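Local coordinates for protein glutathione S-transferase enzyme with thioredoxin-like domain (Xenorhabdus nematophila, PDB 4L8E) that binds glutathione and, as a member of the glutathione S-transferase family, probably catalyses or supports glutathione-dependent chemistry on a substrate not yet established, at residues Ile29-Ala34 against Pro52-Ile58. Sequence-based numbering, arbitrary orientation.
Sequences IDLYYA and PYTIHPI
Strands 30-33 and 54-57 pair in parallel and, with helix 37-49 between them in sequence, make the beta-alpha-beta unit that opens the thioredoxin-like N-terminal domain of glutathione transferases; D30 pairs with T54 and L31 with I55. Five backbone hydrogen bonds run along the seam, from T54 N to I29 O through to I58 N to Y33 O (2.9 Å). Alternate residues of 52-58 also lend a CA-H to the carbonyls, as P57 CA does to Y33 O at 3.5 Å. The first strand ends at Y33, and the side chain of A34 is about 6 Å from a bound glutathione, while 54-57 is an edge strand of the sheet within this chain.

On the helix side of the sheet, L31, Y33 and Y53 pack against helix 37-49; I55 lies on the same face, against Y33. CD1 of I55 lies over the rim of one face of the Y33 ring, and CG2 of I55 reaches Y33 CD2 at 4.0 Å. CD2 of L31 approaches the Y53 ring obliquely; the hydroxyl of that tyrosine bonds to E47 of the helix.

The other face carries D30, Y32, T54 and H56. Y32 and H56 run alongside each other, each with CG anti to its carbonyl carbon (chi1 -65° and -70°), and their rings are inclined by 31°, with H56 CB 3.4 Å from Y32 CD2. I58 CD1 meets the edge of the same tyrosine. D30 OD2 is held by H85, whereas D30 OD1 meets the imidazole edge, 3.0 Å from H56 CE1; H56 ND1 makes a weak 3.4 Å hydrogen bond to T54 O.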
ATOM      1  N   ILE A  29     -14.906  -7.906 -17.447  1.00 29.21           N
ATOM      2  CA  ILE A  29     -14.123  -7.954 -16.177  1.00 19.28           C
ATOM      3  C   ILE A  29     -14.701  -9.020 -15.235  1.00 27.53           C
ATOM      4  O   ILE A  29     -15.896  -8.971 -14.895  1.00 26.67           O
ATOM      5  CB  ILE A  29     -14.122  -6.610 -15.377  1.00 22.41           C
ATOM      6  CG1 ILE A  29     -13.478  -5.425 -16.137  1.00 23.62           C
ATOM      7  CG2 ILE A  29     -13.415  -6.777 -14.037  1.00 22.99           C
ATOM      8  CD1 ILE A  29     -12.066  -5.627 -16.522  1.00 29.10           C
ATOM      9  N   ASP A  30     -13.866  -9.970 -14.817  1.00 18.73           N
ATOM     10  CA  ASP A  30     -14.240 -10.954 -13.808  1.00 16.10           C
ATOM     11  C   ASP A  30     -13.690 -10.440 -12.476  1.00 15.96           C
ATOM     12  O   ASP A  30     -12.485 -10.139 -12.382  1.00 18.43           O
ATOM     13  CB  ASP A  30     -13.647 -12.332 -14.092  1.00 20.24           C
ATOM     14  CG  ASP A  30     -14.289 -13.039 -15.267  1.00 30.49           C
ATOM     15  OD1 ASP A  30     -15.519 -12.998 -15.394  1.00 26.84           O
ATOM     16  OD2 ASP A  30     -13.559 -13.691 -16.032  1.00 50.46           O
ATOM     17  N   LEU A  31     -14.565 -10.306 -11.477  1.00 16.09           N
ATOM     18  CA  LEU A  31     -14.168  -9.844 -10.158  1.00 15.98           C
ATOM     19  C   LEU A  31     -14.306 -10.959  -9.127  1.00 16.47           C
ATOM     20  O   LEU A  31     -15.389 -11.500  -8.919  1.00 18.35           O
ATOM     21  CB  LEU A  31     -15.000  -8.642  -9.736  1.00 15.15           C
ATOM     22  CG  LEU A  31     -14.776  -8.104  -8.319  1.00 17.23           C
ATOM     23  CD1 LEU A  31     -13.355  -7.665  -8.027  1.00 18.02           C
ATOM     24  CD2 LEU A  31     -15.771  -6.990  -8.042  1.00 22.79           C
ATOM     25  N   TYR A  32     -13.194 -11.286  -8.493  1.00 15.75           N
ATOM     26  CA  TYR A  32     -13.154 -12.267  -7.413  1.00 16.65           C
ATOM     27  C   TYR A  32     -13.337 -11.492  -6.098  1.00 15.71           C
ATOM     28  O   TYR A  32     -12.554 -10.594  -5.766  1.00 16.44           O
ATOM     29  CB  TYR A  32     -11.844 -13.075  -7.494  1.00 16.08           C
ATOM     30  CG  TYR A  32     -11.828 -13.870  -8.752  1.00 16.77           C
ATOM     31  CD1 TYR A  32     -11.429 -13.292  -9.956  1.00 16.40           C
ATOM     32  CD2 TYR A  32     -12.296 -15.177  -8.770  1.00 22.46           C
ATOM     33  CE1 TYR A  32     -11.501 -14.010 -11.154  1.00 20.68           C
ATOM     34  CE2 TYR A  32     -12.341 -15.903  -9.947  1.00 25.91           C
ATOM     35  CZ  TYR A  32     -11.937 -15.320 -11.131  1.00 30.39           C
ATOM     36  OH  TYR A  32     -11.994 -16.043 -12.306  1.00 32.14           O
ATOM     37  N   TYR A  33     -14.428 -11.820  -5.392  1.00 16.04           N
ATOM     38  CA  TYR A  33     -15.032 -10.887  -4.445  1.00 17.45           C
ATOM     39  C   TYR A  33     -15.581 -11.532  -3.191  1.00 18.00           C
ATOM     40  O   TYR A  33     -16.114 -12.632  -3.234  1.00 21.76           O
ATOM     41  CB  TYR A  33     -16.205 -10.213  -5.150  1.00 18.48           C
ATOM     42  CG  TYR A  33     -17.140  -9.344  -4.317  1.00 19.52           C
ATOM     43  CD1 TYR A  33     -16.874  -7.990  -4.114  1.00 17.18           C
ATOM     44  CD2 TYR A  33     -18.307  -9.856  -3.802  1.00 20.68           C
ATOM     45  CE1 TYR A  33     -17.768  -7.194  -3.386  1.00 17.79           C
ATOM     46  CE2 TYR A  33     -19.201  -9.068  -3.069  1.00 19.91           C
ATOM     47  CZ  TYR A  33     -18.907  -7.738  -2.852  1.00 19.64           C
ATOM     48  OH  TYR A  33     -19.823  -6.989  -2.124  1.00 22.36           O
ATOM     49  N   ALA A  34     -15.474 -10.797  -2.087  1.00 14.51           N
ATOM     50  CA  ALA A  34     -16.251 -11.051  -0.887  1.00 18.67           C
ATOM     51  C   ALA A  34     -16.726  -9.687  -0.391  1.00 15.93           C
ATOM     52  O   ALA A  34     -16.072  -8.681  -0.648  1.00 16.82           O
ATOM     53  CB  ALA A  34     -15.415 -11.742   0.185  1.00 25.40           C
ATOM     54  N   PRO A  52     -19.281  -3.286 -17.282  1.00 21.79           N
ATOM     55  CA  PRO A  52     -19.815  -4.616 -16.959  1.00 25.85           C
ATOM     56  C   PRO A  52     -18.819  -5.503 -16.249  1.00 26.43           C
ATOM     57  O   PRO A  52     -17.626  -5.521 -16.597  1.00 23.21           O
ATOM     58  CB  PRO A  52     -20.152  -5.209 -18.331  1.00 26.94           C
ATOM     59  CG  PRO A  52     -20.215  -4.073 -19.261  1.00 34.55           C
ATOM     60  CD  PRO A  52     -19.283  -3.029 -18.731  1.00 27.45           C
ATOM     61  N   TYR A  53     -19.304  -6.239 -15.261  1.00 22.20           N
ATOM     62  CA  TYR A  53     -18.489  -7.212 -14.548  1.00 20.53           C
ATOM     63  C   TYR A  53     -19.273  -8.423 -14.085  1.00 24.02           C
ATOM     64  O   TYR A  53     -20.489  -8.366 -13.919  1.00 25.87           O
ATOM     65  CB  TYR A  53     -17.798  -6.567 -13.349  1.00 19.17           C
ATOM     66  CG  TYR A  53     -18.693  -6.047 -12.243  1.00 19.04           C
ATOM     67  CD1 TYR A  53     -19.335  -4.811 -12.347  1.00 19.04           C
ATOM     68  CD2 TYR A  53     -18.834  -6.749 -11.060  1.00 21.72           C
ATOM     69  CE1 TYR A  53     -20.111  -4.312 -11.295  1.00 19.56           C
ATOM     70  CE2 TYR A  53     -19.617  -6.274 -10.030  1.00 21.19           C
ATOM     71  CZ  TYR A  53     -20.238  -5.042 -10.145  1.00 18.43           C
ATOM     72  OH  TYR A  53     -20.997  -4.580  -9.089  1.00 22.18           O
ATOM     73  N   THR A  54     -18.560  -9.525 -13.891  1.00 19.16           N
ATOM     74  CA  THR A  54     -19.143 -10.758 -13.367  1.00 21.29           C
ATOM     75  C   THR A  54     -18.527 -11.020 -12.013  1.00 28.18           C
ATOM     76  O   THR A  54     -17.298 -11.072 -11.882  1.00 24.57           O
ATOM     77  CB  THR A  54     -18.877 -11.972 -14.288  1.00 25.32           C
ATOM     78  OG1 THR A  54     -19.464 -11.747 -15.581  1.00 27.34           O
ATOM     79  CG2 THR A  54     -19.477 -13.259 -13.687  1.00 24.75           C
ATOM     80  N   ILE A  55     -19.364 -11.168 -10.991  1.00 22.37           N
ATOM     81  CA  ILE A  55     -18.850 -11.537  -9.679  1.00 21.19           C
ATOM     82  C   ILE A  55     -18.604 -13.040  -9.555  1.00 23.63           C
ATOM     83  O   ILE A  55     -19.477 -13.854  -9.840  1.00 27.59           O
ATOM     84  CB  ILE A  55     -19.819 -11.100  -8.553  1.00 29.16           C
ATOM     85  CG1 ILE A  55     -19.957  -9.575  -8.555  1.00 36.43           C
ATOM     86  CG2 ILE A  55     -19.350 -11.638  -7.203  1.00 27.43           C
ATOM     87  CD1 ILE A  55     -20.396  -8.990  -7.242  1.00 49.69           C
ATOM     88  N   HIS A  56     -17.392 -13.379  -9.136  1.00 20.34           N
ATOM     89  CA  HIS A  56     -17.002 -14.727  -8.764  1.00 22.30           C
ATOM     90  C   HIS A  56     -16.838 -14.719  -7.264  1.00 20.98           C
ATOM     91  O   HIS A  56     -15.829 -14.270  -6.746  1.00 20.56           O
ATOM     92  CB  HIS A  56     -15.669 -15.110  -9.420  1.00 25.93           C
ATOM     93  CG  HIS A  56     -15.761 -15.300 -10.898  1.00 36.01           C
ATOM     94  ND1 HIS A  56     -15.996 -14.257 -11.770  1.00 34.67           N
ATOM     95  CD2 HIS A  56     -15.665 -16.416 -11.659  1.00 36.73           C
ATOM     96  CE1 HIS A  56     -16.041 -14.724 -13.006  1.00 30.71           C
ATOM     97  NE2 HIS A  56     -15.841 -16.028 -12.967  1.00 41.10           N
ATOM     98  N   PRO A  57     -17.853 -15.185  -6.533  1.00 20.60           N
ATOM     99  CA  PRO A  57     -17.729 -15.113  -5.076  1.00 21.88           C
ATOM    100  C   PRO A  57     -16.675 -16.045  -4.536  1.00 25.44           C
ATOM    101  O   PRO A  57     -16.625 -17.226  -4.893  1.00 28.18           O
ATOM    102  CB  PRO A  57     -19.110 -15.592  -4.595  1.00 29.40           C
ATOM    103  CG  PRO A  57     -19.631 -16.386  -5.720  1.00 31.24           C
ATOM    104  CD  PRO A  57     -19.163 -15.714  -6.944  1.00 27.84           C
ATOM    105  N   ILE A  58     -15.861 -15.516  -3.641  1.00 18.85           N
ATOM    106  CA  ILE A  58     -14.848 -16.281  -2.937  1.00 19.36           C
ATOM    107  C   ILE A  58     -15.276 -16.296  -1.483  1.00 21.44           C
ATOM    108  O   ILE A  58     -15.329 -15.264  -0.827  1.00 22.69           O
ATOM    109  CB  ILE A  58     -13.438 -15.643  -3.122  1.00 22.25           C
ATOM    110  CG1 ILE A  58     -12.997 -15.698  -4.587  1.00 22.36           C
ATOM    111  CG2 ILE A  58     -12.381 -16.291  -2.187  1.00 21.72           C
ATOM    112  CD1 ILE A  58     -12.844 -17.099  -5.178  1.00 28.15           C
TER
HETATM  113  O   HOH W   1     -17.397 -10.064 -17.361  1.00 36.12           O